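Local coordinates for protein esterase YbfF (Escherichia coli, PDB 3BF7) that probably hydrolyses ester and thioester bonds, taking substrates into an unusual crevice created by the way its domains are arranged, at residues 111-116 with 206-211; 2-7 with 47-52; 37-42 with 247-252. The protein carries 1 engineered substitution. All coordinates share one frame; numbering follows the deposited sequence.

Interaction 1 (111-116 with 206-211)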
ATOM      1  N   ALA A 111       4.774   3.237  -7.098  1.00  5.20           N
ATOM      2  CA  ALA A 111       5.035   3.101  -5.670  1.00  5.59           C
ATOM      3  C   ALA A 111       4.784   4.464  -5.040  1.00  5.31           C
ATOM      4  O   ALA A 111       5.486   5.433  -5.340  1.00  5.90           O
ATOM      5  CB  ALA A 111       6.474   2.662  -5.438  1.00  7.16           C
ATOM      6  N   ILE A 112       3.784   4.532  -4.167  1.00  5.42           N
ATOM      7  CA  ILE A 112       3.402   5.782  -3.517  1.00  5.96           C
ATOM      8  C   ILE A 112       4.064   5.941  -2.150  1.00  5.29           C
ATOM      9  O   ILE A 112       3.920   5.087  -1.268  1.00  5.87           O
ATOM     10  CB  ILE A 112       1.862   5.877  -3.378  1.00  6.13           C
ATOM     11  CG1 ILE A 112       1.205   5.667  -4.750  1.00  6.43           C
ATOM     12  CG2 ILE A 112       1.471   7.239  -2.821  1.00  7.40           C
ATOM     13  CD1 ILE A 112      -0.313   5.642  -4.721  1.00  8.83           C
ATOM     14  N   ASP A 113       4.785   7.054  -2.013  1.00  5.89           N
ATOM     15  CA  ASP A 113       5.550   7.448  -0.830  1.00  5.92           C
ATOM     16  C   ASP A 113       6.239   6.302  -0.110  1.00  5.71           C
ATOM     17  O   ASP A 113       5.977   6.015   1.063  1.00  6.27           O
ATOM     18  CB  ASP A 113       4.706   8.249   0.161  1.00  6.61           C
ATOM     19  CG  ASP A 113       5.563   9.164   1.015  1.00  6.61           C
ATOM     20  OD1 ASP A 113       5.451   9.119   2.256  1.00  6.76           O
ATOM     21  OD2 ASP A 113       6.368   9.925   0.430  1.00  7.17           O
ATOM     22  N   ILE A 114       7.167   5.683  -0.825  1.00  6.20           N
ATOM     23  CA  ILE A 114       7.917   4.560  -0.297  1.00  5.61           C
ATOM     24  C   ILE A 114       9.186   4.338  -1.121  1.00  5.72           C
ATOM     25  O   ILE A 114       9.224   4.619  -2.325  1.00  6.89           O
ATOM     26  CB  ILE A 114       7.037   3.276  -0.327  1.00  6.62           C
ATOM     27  CG1 ILE A 114       7.721   2.130   0.419  1.00  7.28           C
ATOM     28  CG2 ILE A 114       6.738   2.878  -1.767  1.00  8.35           C
ATOM     29  CD1 ILE A 114       7.845   2.366   1.907  1.00  8.52           C
ATOM     30  N   ALA A 115      10.227   3.849  -0.458  1.00  6.01           N
ATOM     31  CA  ALA A 115      11.491   3.543  -1.117  1.00  5.99           C
ATOM     32  C   ALA A 115      11.853   2.104  -0.754  1.00  6.02           C
ATOM     33  O   ALA A 115      11.470   1.610   0.310  1.00  6.23           O
ATOM     34  CB  ALA A 115      12.584   4.492  -0.645  1.00  7.15           C
ATOM     35  N   PRO A 116      12.579   1.406  -1.640  1.00  5.96           N
ATOM     36  CA  PRO A 116      12.981   0.020  -1.387  1.00  6.39           C
ATOM     37  C   PRO A 116      14.191  -0.001  -0.461  1.00  6.47           C
ATOM     38  O   PRO A 116      15.320  -0.282  -0.878  1.00  6.68           O
ATOM     39  CB  PRO A 116      13.286  -0.508  -2.785  1.00  6.65           C
ATOM     40  CG  PRO A 116      13.844   0.699  -3.471  1.00  6.31           C
ATOM     41  CD  PRO A 116      12.922   1.814  -3.015  1.00  6.39           C
ATOM     42  N   SER A 206       7.057  14.447   3.404  1.00 10.09           N
ATOM     43  CA  SER A 206       7.312  13.127   3.967  1.00  9.25           C
ATOM     44  C   SER A 206       8.762  12.718   3.743  1.00  8.95           C
ATOM     45  O   SER A 206       9.348  13.030   2.709  1.00  8.89           O
ATOM     46  CB  SER A 206       6.399  12.086   3.325  1.00  8.51           C
ATOM     47  OG  SER A 206       6.783  10.783   3.729  1.00  9.32           O
ATOM     48  N   PRO A 207       9.352  11.993   4.708  1.00  9.34           N
ATOM     49  CA  PRO A 207      10.742  11.544   4.606  1.00  9.97           C
ATOM     50  C   PRO A 207      10.923  10.157   3.989  1.00 10.14           C
ATOM     51  O   PRO A 207      12.049   9.680   3.874  1.00 11.98           O
ATOM     52  CB  PRO A 207      11.197  11.564   6.054  1.00 11.76           C
ATOM     53  CG  PRO A 207       9.985  11.011   6.743  1.00 11.90           C
ATOM     54  CD  PRO A 207       8.832  11.757   6.069  1.00 10.54           C
ATOM     55  N   TYR A 208       9.831   9.510   3.598  1.00  8.71           N
ATOM     56  CA  TYR A 208       9.922   8.164   3.037  1.00  7.44           C
ATOM     57  C   TYR A 208      10.765   8.008   1.772  1.00  6.92           C
ATOM     58  O   TYR A 208      11.362   6.951   1.561  1.00  7.32           O
ATOM     59  CB  TYR A 208       8.519   7.599   2.790  1.00  7.13           C
ATOM     60  CG  TYR A 208       7.845   7.028   4.022  1.00  7.12           C
ATOM     61  CD1 TYR A 208       7.729   5.648   4.201  1.00  7.43           C
ATOM     62  CD2 TYR A 208       7.300   7.863   4.998  1.00  8.18           C
ATOM     63  CE1 TYR A 208       7.084   5.113   5.321  1.00  7.83           C
ATOM     64  CE2 TYR A 208       6.654   7.340   6.122  1.00  8.42           C
ATOM     65  CZ  TYR A 208       6.547   5.967   6.275  1.00  8.70           C
ATOM     66  OH  TYR A 208       5.890   5.454   7.371  1.00  9.59           O
ATOM     67  N   VAL A 209      10.824   9.038   0.930  1.00  8.34           N
ATOM     68  CA  VAL A 209      11.608   8.940  -0.300  1.00  8.74           C
ATOM     69  C   VAL A 209      12.631  10.064  -0.444  1.00 10.11           C
ATOM     70  O   VAL A 209      12.868  10.568  -1.542  1.00 11.48           O
ATOM     71  CB  VAL A 209      10.699   8.934  -1.559  1.00  8.12           C
ATOM     72  CG1 VAL A 209      11.461   8.353  -2.751  1.00 11.61           C
ATOM     73  CG2 VAL A 209       9.441   8.127  -1.296  1.00 10.36           C
ATOM     74  N   SER A 210      13.245  10.446   0.667  1.00 11.01           N
ATOM     75  CA  SER A 210      14.243  11.508   0.653  1.00 11.88           C
ATOM     76  C   SER A 210      15.555  11.060   0.006  1.00 11.50           C
ATOM     77  O   SER A 210      15.758   9.875  -0.276  1.00 10.55           O
ATOM     78  CB  SER A 210      14.504  12.001   2.077  1.00 13.46           C
ATOM     79  OG  SER A 210      14.949  10.942   2.899  1.00 19.11           O
ATOM     80  N   GLU A 211      16.443  12.025  -0.211  1.00 12.16           N
ATOM     81  CA  GLU A 211      17.736  11.805  -0.848  1.00 13.88           C
ATOM     82  C   GLU A 211      18.615  10.685  -0.294  1.00 13.61           C
ATOM     83  O   GLU A 211      19.334  10.035  -1.055  1.00 13.34           O
ATOM     84  CB  GLU A 211      18.532  13.115  -0.840  1.00 16.93           C
ATOM     85  CG  GLU A 211      19.919  13.027  -1.462  1.00 21.85           C
ATOM     86  CD  GLU A 211      19.883  12.627  -2.924  1.00 24.64           C
ATOM     87  OE1 GLU A 211      19.145  13.270  -3.699  1.00 27.68           O
ATOM     88  OE2 GLU A 211      20.598  11.675  -3.298  1.00 27.75           O
TER
HETATM   89  O   HOH W   1       8.885  11.088   0.717  1.00  8.08           O
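Ser206 reaches across to Asp113 with a short hydrogen bond, its OG donating to OD1 at 2.6 Å through the syn lone pair of that oxygen. On the same carboxylate, a water lies 2.8 Å from OD2, within reach of Ser206 O as well, and accepts from Val209 N. The near half of the Tyr208 side chain, from CB to the first ring carbons, lies against Asp113, with ring and carboxylate planes 50° apart. Its CB is 3.5 Å from both Asp113 O and OD1; CG stays close to the same two oxygens; then the ring divides them, CD2 lying 3.5 Å from OD1 and CD1 lying 3.6 Å from Asp113 O. At the ring edge CD1 also meets Ile114 CD1 at 4.0 Å; the ring also stacks on His234, and the side chain touches Ser89. Val209 points CG1 anti to its backbone N (chi1 -160°), which turns the other methyl, CG2, to within 3.4 Å of Ile114 N. Asp113 OD1 is also hydrogen-bonded to His234 ND1, and OD2 to Gly203 N. An acidic residue just after strand 106-112, joined to a histidine, is consistent with the Ser-His-Asp catalytic triad of an alpha/beta hydrolase, with Ser89 as the probable nucleophile.

Interaction 2 (2-7 with 47-52). Engineered in segment 47-52: Val50 (natural residue Met).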
ATOM      1  N   LYS A   2      -4.087 -16.775  -1.720  1.00 12.42           N
ATOM      2  CA  LYS A   2      -5.065 -15.921  -2.379  1.00 12.91           C
ATOM      3  C   LYS A   2      -5.550 -14.879  -1.380  1.00 11.57           C
ATOM      4  O   LYS A   2      -5.779 -15.185  -0.213  1.00 12.99           O
ATOM      5  CB  LYS A   2      -6.238 -16.769  -2.876  1.00 16.49           C
ATOM      6  CG  LYS A   2      -5.820 -17.859  -3.854  1.00 19.67           C
ATOM      7  CD  LYS A   2      -6.952 -18.834  -4.147  1.00 23.75           C
ATOM      8  CE  LYS A   2      -8.150 -18.140  -4.769  1.00 25.90           C
ATOM      9  NZ  LYS A   2      -9.211 -19.110  -5.162  1.00 28.25           N
ATOM     10  N   LEU A   3      -5.703 -13.644  -1.846  1.00  9.81           N
ATOM     11  CA  LEU A   3      -6.140 -12.551  -0.991  1.00  8.75           C
ATOM     12  C   LEU A   3      -7.596 -12.188  -1.215  1.00  8.45           C
ATOM     13  O   LEU A   3      -8.188 -12.541  -2.236  1.00  8.25           O
ATOM     14  CB  LEU A   3      -5.293 -11.310  -1.274  1.00  7.90           C
ATOM     15  CG  LEU A   3      -3.782 -11.443  -1.088  1.00  7.43           C
ATOM     16  CD1 LEU A   3      -3.102 -10.162  -1.545  1.00  8.70           C
ATOM     17  CD2 LEU A   3      -3.475 -11.735   0.373  1.00  8.17           C
ATOM     18  N   ASN A   4      -8.170 -11.492  -0.242  1.00  7.81           N
ATOM     19  CA  ASN A   4      -9.531 -11.006  -0.371  1.00  7.62           C
ATOM     20  C   ASN A   4      -9.407  -9.832  -1.337  1.00  7.01           C
ATOM     21  O   ASN A   4      -8.491  -9.010  -1.215  1.00  7.40           O
ATOM     22  CB  ASN A   4     -10.061 -10.508   0.974  1.00  7.69           C
ATOM     23  CG  ASN A   4     -11.416  -9.839   0.850  1.00  7.13           C
ATOM     24  OD1 ASN A   4     -11.630  -8.736   1.359  1.00  9.30           O
ATOM     25  ND2 ASN A   4     -12.338 -10.503   0.173  1.00  6.16           N
ATOM     26  N   ILE A   5     -10.309  -9.764  -2.309  1.00  8.00           N
ATOM     27  CA  ILE A   5     -10.268  -8.681  -3.278  1.00  9.22           C
ATOM     28  C   ILE A   5     -11.646  -8.170  -3.637  1.00  9.26           C
ATOM     29  O   ILE A   5     -12.659  -8.828  -3.391  1.00 10.41           O
ATOM     30  CB  ILE A   5      -9.578  -9.107  -4.607  1.00 11.51           C
ATOM     31  CG1 ILE A   5     -10.501 -10.022  -5.421  1.00 14.95           C
ATOM     32  CG2 ILE A   5      -8.260  -9.797  -4.318  1.00 11.67           C
ATOM     33  CD1 ILE A   5     -10.821 -11.343  -4.764  1.00 18.02           C
ATOM     34  N   ARG A   6     -11.658  -6.975  -4.213  1.00  9.31           N
ATOM     35  CA  ARG A   6     -12.865  -6.328  -4.698  1.00 10.62           C
ATOM     36  C   ARG A   6     -12.486  -5.999  -6.137  1.00  9.55           C
ATOM     37  O   ARG A   6     -11.570  -5.206  -6.370  1.00 10.30           O
ATOM     38  CB  ARG A   6     -13.137  -5.040  -3.923  1.00 13.71           C
ATOM     39  CG  ARG A   6     -14.426  -4.339  -4.311  1.00 19.18           C
ATOM     40  CD  ARG A   6     -15.640  -5.146  -3.881  1.00 22.88           C
ATOM     41  NE  ARG A   6     -15.647  -5.384  -2.440  1.00 27.24           N
ATOM     42  CZ  ARG A   6     -15.635  -4.423  -1.522  1.00 28.11           C
ATOM     43  NH1 ARG A   6     -15.614  -3.149  -1.889  1.00 30.93           N
ATOM     44  NH2 ARG A   6     -15.642  -4.735  -0.233  1.00 29.03           N
ATOM     45  N   ALA A   7     -13.165  -6.627  -7.091  1.00 10.77           N
ATOM     46  CA  ALA A   7     -12.877  -6.409  -8.503  1.00 11.55           C
ATOM     47  C   ALA A   7     -14.005  -5.658  -9.198  1.00 11.65           C
ATOM     48  O   ALA A   7     -15.180  -5.850  -8.886  1.00 12.11           O
ATOM     49  CB  ALA A   7     -12.640  -7.745  -9.195  1.00 13.51           C
ATOM     50  N   GLN A  47      -8.787  -4.412  -6.138  1.00  7.11           N
ATOM     51  CA  GLN A  47      -8.341  -3.836  -4.875  1.00  7.07           C
ATOM     52  C   GLN A  47      -8.160  -5.003  -3.914  1.00  7.18           C
ATOM     53  O   GLN A  47      -9.100  -5.756  -3.672  1.00  8.33           O
ATOM     54  CB  GLN A  47      -9.391  -2.863  -4.335  1.00  8.51           C
ATOM     55  CG  GLN A  47      -9.521  -1.587  -5.159  1.00 10.16           C
ATOM     56  CD  GLN A  47     -10.771  -0.794  -4.835  1.00 11.33           C
ATOM     57  OE1 GLN A  47     -11.690  -0.706  -5.651  1.00 14.92           O
ATOM     58  NE2 GLN A  47     -10.815  -0.214  -3.644  1.00 10.83           N
ATOM     59  N   VAL A  48      -6.962  -5.163  -3.365  1.00  6.57           N
ATOM     60  CA  VAL A  48      -6.705  -6.276  -2.463  1.00  7.07           C
ATOM     61  C   VAL A  48      -6.515  -5.889  -1.009  1.00  6.45           C
ATOM     62  O   VAL A  48      -6.143  -4.756  -0.687  1.00  7.26           O
ATOM     63  CB  VAL A  48      -5.417  -7.057  -2.869  1.00  7.93           C
ATOM     64  CG1 VAL A  48      -5.418  -7.339  -4.353  1.00  9.51           C
ATOM     65  CG2 VAL A  48      -4.164  -6.269  -2.471  1.00  8.48           C
ATOM     66  N   ASP A  49      -6.797  -6.848  -0.134  1.00  6.60           N
ATOM     67  CA  ASP A  49      -6.522  -6.686   1.285  1.00  6.32           C
ATOM     68  C   ASP A  49      -5.215  -7.471   1.422  1.00  5.95           C
ATOM     69  O   ASP A  49      -5.142  -8.643   1.040  1.00  6.00           O
ATOM     70  CB  ASP A  49      -7.571  -7.362   2.175  1.00  6.75           C
ATOM     71  CG  ASP A  49      -8.724  -6.446   2.549  1.00  6.11           C
ATOM     72  OD1 ASP A  49      -8.526  -5.212   2.643  1.00  7.39           O
ATOM     73  OD2 ASP A  49      -9.833  -6.980   2.781  1.00  6.60           O
ATOM     74  N   VAL A  50      -4.174  -6.823   1.923  1.00  5.55           N
ATOM     75  CA  VAL A  50      -2.904  -7.507   2.129  1.00  5.80           C
ATOM     76  C   VAL A  50      -3.119  -8.542   3.240  1.00  5.52           C
ATOM     77  O   VAL A  50      -4.028  -8.394   4.059  1.00  5.78           O
ATOM     78  CB  VAL A  50      -1.815  -6.489   2.548  1.00  5.69           C
ATOM     79  CG1 VAL A  50      -0.527  -7.206   2.945  1.00  6.84           C
ATOM     80  CG2 VAL A  50      -1.555  -5.524   1.396  1.00  6.46           C
ATOM     81  N   ARG A  51      -2.311  -9.598   3.262  1.00  5.83           N
ATOM     82  CA  ARG A  51      -2.453 -10.597   4.312  1.00  6.63           C
ATOM     83  C   ARG A  51      -2.409  -9.884   5.661  1.00  5.99           C
ATOM     84  O   ARG A  51      -1.727  -8.867   5.822  1.00  6.03           O
ATOM     85  CB  ARG A  51      -1.338 -11.652   4.237  1.00  7.03           C
ATOM     86  CG  ARG A  51       0.079 -11.112   4.381  1.00  7.04           C
ATOM     87  CD  ARG A  51       1.075 -12.237   4.657  1.00  8.35           C
ATOM     88  NE  ARG A  51       1.053 -13.253   3.610  1.00  7.84           N
ATOM     89  CZ  ARG A  51       1.553 -14.478   3.737  1.00  9.11           C
ATOM     90  NH1 ARG A  51       2.128 -14.858   4.872  1.00  9.54           N
ATOM     91  NH2 ARG A  51       1.468 -15.333   2.725  1.00  8.96           N
ATOM     92  N   ASN A  52      -3.169 -10.409   6.617  1.00  6.08           N
ATOM     93  CA  ASN A  52      -3.240  -9.855   7.961  1.00  6.67           C
ATOM     94  C   ASN A  52      -3.921  -8.494   8.051  1.00  5.94           C
ATOM     95  O   ASN A  52      -3.828  -7.816   9.078  1.00  6.83           O
ATOM     96  CB  ASN A  52      -1.841  -9.796   8.581  1.00  7.43           C
ATOM     97  CG  ASN A  52      -1.262 -11.175   8.824  1.00  7.59           C
ATOM     98  OD1 ASN A  52      -0.130 -11.469   8.427  1.00  9.64           O
ATOM     99  ND2 ASN A  52      -2.037 -12.034   9.475  1.00  7.00           N
TER
HETATM  100  O   HOH W   2     -12.730  -2.778  -7.251  1.00 17.41           O
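Arg6 and Gln47 form a hydrogen-bonded antiparallel pair in which each backbone N donates to the other's carbonyl: Arg6 N to Gln47 O at 2.9 Å, and Gln47 N to Arg6 O at 2.9 Å with an almost straight N-H...O angle of 178°. The pair joins edge strand 5-8 to strand 45-48, the one antiparallel junction in the otherwise parallel sheet of this alpha/beta hydrolase fold. A third bond, from Asp49 N to Asn4 O at 3.0 Å, continues the pairing one step along. Between these bonds, Ile5 and Val48 face each other as a non-hydrogen-bonded pair, and Ile5 CA lies 3.2 Å from Gln47 O, a CA-H...O contact.

The polar side chains answer mainly to other parts of the chain. Gln47 NE2 donates to Leu29 O, while its OE1 accepts from a water that also donates to Arg6 O. The Asp49 carboxylate is taken up by backbone nitrogens, OD1 by Leu29 N and OD2 by Leu55 N.

Packing on the Ile5-Val48 face is apolar and sits next to helix 64-78. Ile5 places CG1 between its backbone N and carbonyl carbon (chi1 74°), and the other branch, CG2, is the one that meets Val48 CG1 at 3.8 Å. Leu3 crosses Val48 obliquely, with Leu3 CD1 4.1 Å from Val48 CB. With CG anti to the carbonyl carbon (chi1 -58°), Leu3 closes round the peptide oxygen of Asp49, an atom hydrogen-bonded to Ser56 OG. CG and both methyls approach that oxygen, and Leu3 CB lies 3.5 Å from Asp49 O. Further along the chain, Leu3 CD2 lies 3.8 Å from Arg51 N.

Interaction 3 (37-42 with 247-252); sequences RDLVND and AIRRYL
Charge dominates where Arg249 of helix 241-253 places its guanidinium between Asp38 and Asp42, forming a salt-bridge network. Its chain is extended from CG to NE (chi2 -173°, chi3 174°), which carries the group out to the two acids. The carboxylates are held differently. Asp42 is gripped end-on, NH2 donating to OD1 at 2.9 Å and NH1 to OD2 at 3.0 Å. Asp38 is gripped side-on through a single oxygen, OD1, which accepts from NE at 2.9 Å on its syn lone pair and from NH2 from above the carboxylate plane. One N-H of NH2 runs nearly straight to Asp42 OD1 (170°); the bonds to Asp38 OD1 and, weakly, to Asp38 O are strongly bent, so the other N-H is probably shared. That carbonyl also accepts from Asn41, from N and, at 2.7 Å, from ND2.

The apolar contacts lie beneath these bonds. Leu39 sets CD2 over one face of the guanidinium, 3.8 Å from NH2, and the same methyl touches Leu252 CD1 at 4.2 Å and, more distantly, Ile248 CG2. Leu39 and Ile248 both rest on Ile86 of strand 83-88.

An alanine in place of Arg249 would probably leave the Asp38 and Asp42 carboxylates without their shared cation and strip Leu39 CD2 of its guanidinium cover. That cation probably offsets the repulsion between the two acids, and bonds at NE, NH1 and NH2 are likely to fix the rotation of the group, tying segment 37-42 to helix 241-253.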
ATOM      1  N   ARG A  37     -11.621   4.556  -8.232  1.00  9.57           N
ATOM      2  CA  ARG A  37     -12.816   5.180  -8.779  1.00 10.65           C
ATOM      3  C   ARG A  37     -12.541   5.940 -10.071  1.00  9.98           C
ATOM      4  O   ARG A  37     -13.433   6.103 -10.905  1.00 10.72           O
ATOM      5  CB  ARG A  37     -13.465   6.094  -7.733  1.00 11.34           C
ATOM      6  CG  ARG A  37     -14.104   5.318  -6.583  1.00 13.33           C
ATOM      7  CD  ARG A  37     -14.969   6.205  -5.701  1.00 14.05           C
ATOM      8  NE  ARG A  37     -14.194   7.090  -4.834  1.00 15.06           N
ATOM      9  CZ  ARG A  37     -13.604   6.711  -3.704  1.00 15.11           C
ATOM     10  NH1 ARG A  37     -13.691   5.453  -3.289  1.00 16.61           N
ATOM     11  NH2 ARG A  37     -12.938   7.598  -2.978  1.00 17.27           N
ATOM     12  N   ASP A  38     -11.308   6.400 -10.247  1.00  9.81           N
ATOM     13  CA  ASP A  38     -10.948   7.117 -11.462  1.00 10.23           C
ATOM     14  C   ASP A  38     -10.410   6.157 -12.518  1.00  9.33           C
ATOM     15  O   ASP A  38     -10.792   6.220 -13.688  1.00  9.87           O
ATOM     16  CB  ASP A  38      -9.900   8.192 -11.155  1.00 10.56           C
ATOM     17  CG  ASP A  38      -9.456   8.940 -12.391  1.00 14.14           C
ATOM     18  OD1 ASP A  38      -8.571   8.431 -13.109  1.00 12.74           O
ATOM     19  OD2 ASP A  38     -10.006  10.033 -12.650  1.00 18.24           O
ATOM     20  N   LEU A  39      -9.537   5.253 -12.098  1.00  9.14           N
ATOM     21  CA  LEU A  39      -8.929   4.307 -13.020  1.00  9.41           C
ATOM     22  C   LEU A  39      -9.884   3.267 -13.606  1.00  8.89           C
ATOM     23  O   LEU A  39      -9.603   2.696 -14.657  1.00  9.32           O
ATOM     24  CB  LEU A  39      -7.741   3.628 -12.333  1.00  8.88           C
ATOM     25  CG  LEU A  39      -6.616   4.607 -11.965  1.00  9.22           C
ATOM     26  CD1 LEU A  39      -5.636   3.947 -11.010  1.00  9.38           C
ATOM     27  CD2 LEU A  39      -5.909   5.081 -13.232  1.00 11.05           C
ATOM     28  N   VAL A  40     -11.016   3.032 -12.946  1.00  9.81           N
ATOM     29  CA  VAL A  40     -11.986   2.055 -13.438  1.00 10.31           C
ATOM     30  C   VAL A  40     -12.705   2.554 -14.696  1.00 11.68           C
ATOM     31  O   VAL A  40     -13.411   1.796 -15.361  1.00 11.60           O
ATOM     32  CB  VAL A  40     -13.038   1.703 -12.350  1.00 10.92           C
ATOM     33  CG1 VAL A  40     -13.977   2.875 -12.125  1.00 12.12           C
ATOM     34  CG2 VAL A  40     -13.809   0.454 -12.750  1.00 12.18           C
ATOM     35  N   ASN A  41     -12.527   3.830 -15.023  1.00 12.07           N
ATOM     36  CA  ASN A  41     -13.154   4.387 -16.216  1.00 13.76           C
ATOM     37  C   ASN A  41     -12.609   3.697 -17.460  1.00 14.31           C
ATOM     38  O   ASN A  41     -13.326   3.519 -18.449  1.00 15.76           O
ATOM     39  CB  ASN A  41     -12.890   5.893 -16.312  1.00 15.66           C
ATOM     40  CG  ASN A  41     -13.764   6.702 -15.372  1.00 18.06           C
ATOM     41  OD1 ASN A  41     -14.990   6.705 -15.494  1.00 21.36           O
ATOM     42  ND2 ASN A  41     -13.136   7.395 -14.428  1.00 19.49           N
ATOM     43  N   ASP A  42     -11.343   3.289 -17.401  1.00 13.70           N
ATOM     44  CA  ASP A  42     -10.702   2.641 -18.536  1.00 13.39           C
ATOM     45  C   ASP A  42      -9.805   1.442 -18.209  1.00 12.50           C
ATOM     46  O   ASP A  42      -8.968   1.051 -19.023  1.00 13.77           O
ATOM     47  CB  ASP A  42      -9.913   3.682 -19.338  1.00 14.66           C
ATOM     48  CG  ASP A  42      -8.966   4.495 -18.478  1.00 15.81           C
ATOM     49  OD1 ASP A  42      -9.090   4.454 -17.235  1.00 14.89           O
ATOM     50  OD2 ASP A  42      -8.101   5.193 -19.052  1.00 16.37           O
ATOM     51  N   ALA A 247      -0.210  12.267 -12.111  1.00  7.74           N
ATOM     52  CA  ALA A 247       1.104  11.644 -12.243  1.00  8.09           C
ATOM     53  C   ALA A 247       0.965  10.212 -12.749  1.00  7.75           C
ATOM     54  O   ALA A 247       1.704   9.778 -13.631  1.00  7.74           O
ATOM     55  CB  ALA A 247       1.828  11.663 -10.899  1.00  9.22           C
ATOM     56  N   ILE A 248       0.012   9.477 -12.189  1.00  7.46           N
ATOM     57  CA  ILE A 248      -0.211   8.099 -12.601  1.00  8.04           C
ATOM     58  C   ILE A 248      -0.576   8.011 -14.078  1.00  7.34           C
ATOM     59  O   ILE A 248       0.025   7.241 -14.824  1.00  7.85           O
ATOM     60  CB  ILE A 248      -1.328   7.437 -11.751  1.00  7.58           C
ATOM     61  CG1 ILE A 248      -0.823   7.209 -10.322  1.00  7.83           C
ATOM     62  CG2 ILE A 248      -1.769   6.117 -12.383  1.00  8.88           C
ATOM     63  CD1 ILE A 248      -1.887   6.713  -9.364  1.00  9.58           C
ATOM     64  N   ARG A 249      -1.546   8.807 -14.512  1.00  8.01           N
ATOM     65  CA  ARG A 249      -1.960   8.754 -15.905  1.00  9.04           C
ATOM     66  C   ARG A 249      -0.890   9.222 -16.886  1.00  8.28           C
ATOM     67  O   ARG A 249      -0.803   8.701 -17.995  1.00  9.16           O
ATOM     68  CB  ARG A 249      -3.275   9.514 -16.095  1.00 10.22           C
ATOM     69  CG  ARG A 249      -4.465   8.727 -15.543  1.00 11.93           C
ATOM     70  CD  ARG A 249      -5.792   9.381 -15.864  1.00 11.36           C
ATOM     71  NE  ARG A 249      -6.936   8.561 -15.462  1.00 11.56           N
ATOM     72  CZ  ARG A 249      -7.310   7.433 -16.062  1.00 13.02           C
ATOM     73  NH1 ARG A 249      -6.630   6.965 -17.100  1.00 14.88           N
ATOM     74  NH2 ARG A 249      -8.384   6.783 -15.635  1.00 12.30           N
ATOM     75  N   ARG A 250      -0.070  10.189 -16.491  1.00  8.21           N
ATOM     76  CA  ARG A 250       0.998  10.643 -17.373  1.00  8.84           C
ATOM     77  C   ARG A 250       1.927   9.452 -17.629  1.00  8.63           C
ATOM     78  O   ARG A 250       2.361   9.209 -18.755  1.00  9.28           O
ATOM     79  CB  ARG A 250       1.785  11.782 -16.720  1.00 10.74           C
ATOM     80  CG  ARG A 250       3.010  12.202 -17.514  1.00 13.51           C
ATOM     81  CD  ARG A 250       3.813  13.262 -16.787  1.00 19.30           C
ATOM     82  NE  ARG A 250       5.144  13.425 -17.366  1.00 24.77           N
ATOM     83  CZ  ARG A 250       6.097  14.196 -16.852  1.00 26.41           C
ATOM     84  NH1 ARG A 250       5.872  14.884 -15.741  1.00 27.65           N
ATOM     85  NH2 ARG A 250       7.281  14.273 -17.445  1.00 28.12           N
ATOM     86  N   TYR A 251       2.218   8.705 -16.568  1.00  8.00           N
ATOM     87  CA  TYR A 251       3.084   7.535 -16.641  1.00  9.51           C
ATOM     88  C   TYR A 251       2.433   6.403 -17.442  1.00  9.79           C
ATOM     89  O   TYR A 251       3.076   5.798 -18.300  1.00 10.88           O
ATOM     90  CB  TYR A 251       3.414   7.076 -15.215  1.00  8.79           C
ATOM     91  CG  TYR A 251       4.043   5.705 -15.085  1.00  7.92           C
ATOM     92  CD1 TYR A 251       5.302   5.428 -15.617  1.00  9.15           C
ATOM     93  CD2 TYR A 251       3.385   4.692 -14.393  1.00  8.19           C
ATOM     94  CE1 TYR A 251       5.891   4.168 -15.457  1.00  8.74           C
ATOM     95  CE2 TYR A 251       3.961   3.438 -14.227  1.00  8.00           C
ATOM     96  CZ  TYR A 251       5.209   3.179 -14.760  1.00  7.18           C
ATOM     97  OH  TYR A 251       5.757   1.929 -14.591  1.00  7.37           O
ATOM     98  N   LEU A 252       1.160   6.125 -17.175  1.00 10.19           N
ATOM     99  CA  LEU A 252       0.454   5.060 -17.887  1.00 12.27           C
ATOM    100  C   LEU A 252       0.327   5.339 -19.384  1.00 13.19           C
ATOM    101  O   LEU A 252       0.370   4.414 -20.196  1.00 15.28           O
ATOM    102  CB  LEU A 252      -0.936   4.840 -17.284  1.00 12.56           C
ATOM    103  CG  LEU A 252      -1.009   4.370 -15.829  1.00 12.33           C
ATOM    104  CD1 LEU A 252      -2.470   4.178 -15.445  1.00 14.18           C
ATOM    105  CD2 LEU A 252      -0.234   3.067 -15.653  1.00 13.92           C
TER

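Overall arrangement
The three contacts illustrate how distant parts of the chain meet around one open alpha/beta sheet. Interactions 1 and 2 both reach the mixed seven-stranded sheet, on opposite sides of the chain's centre, their own centres 24 Å apart: interaction 2 pairs the edge strand 5-8 with strand 45-48, and interaction 1 joins the loop after strand 106-112 to the loop after strand 198-201, at the probable active site. Interaction 3, its centre 21 Å from that of interaction 1 and 20 Å from that of interaction 2, joins segment 37-42 to helix 241-253 beside the sheet. Along the chain, interaction 2 closes before interaction 1 opens; interaction 3 encloses interaction 1 and crosses interaction 2. Segments near both chain ends are each tied to sequence-distant parts.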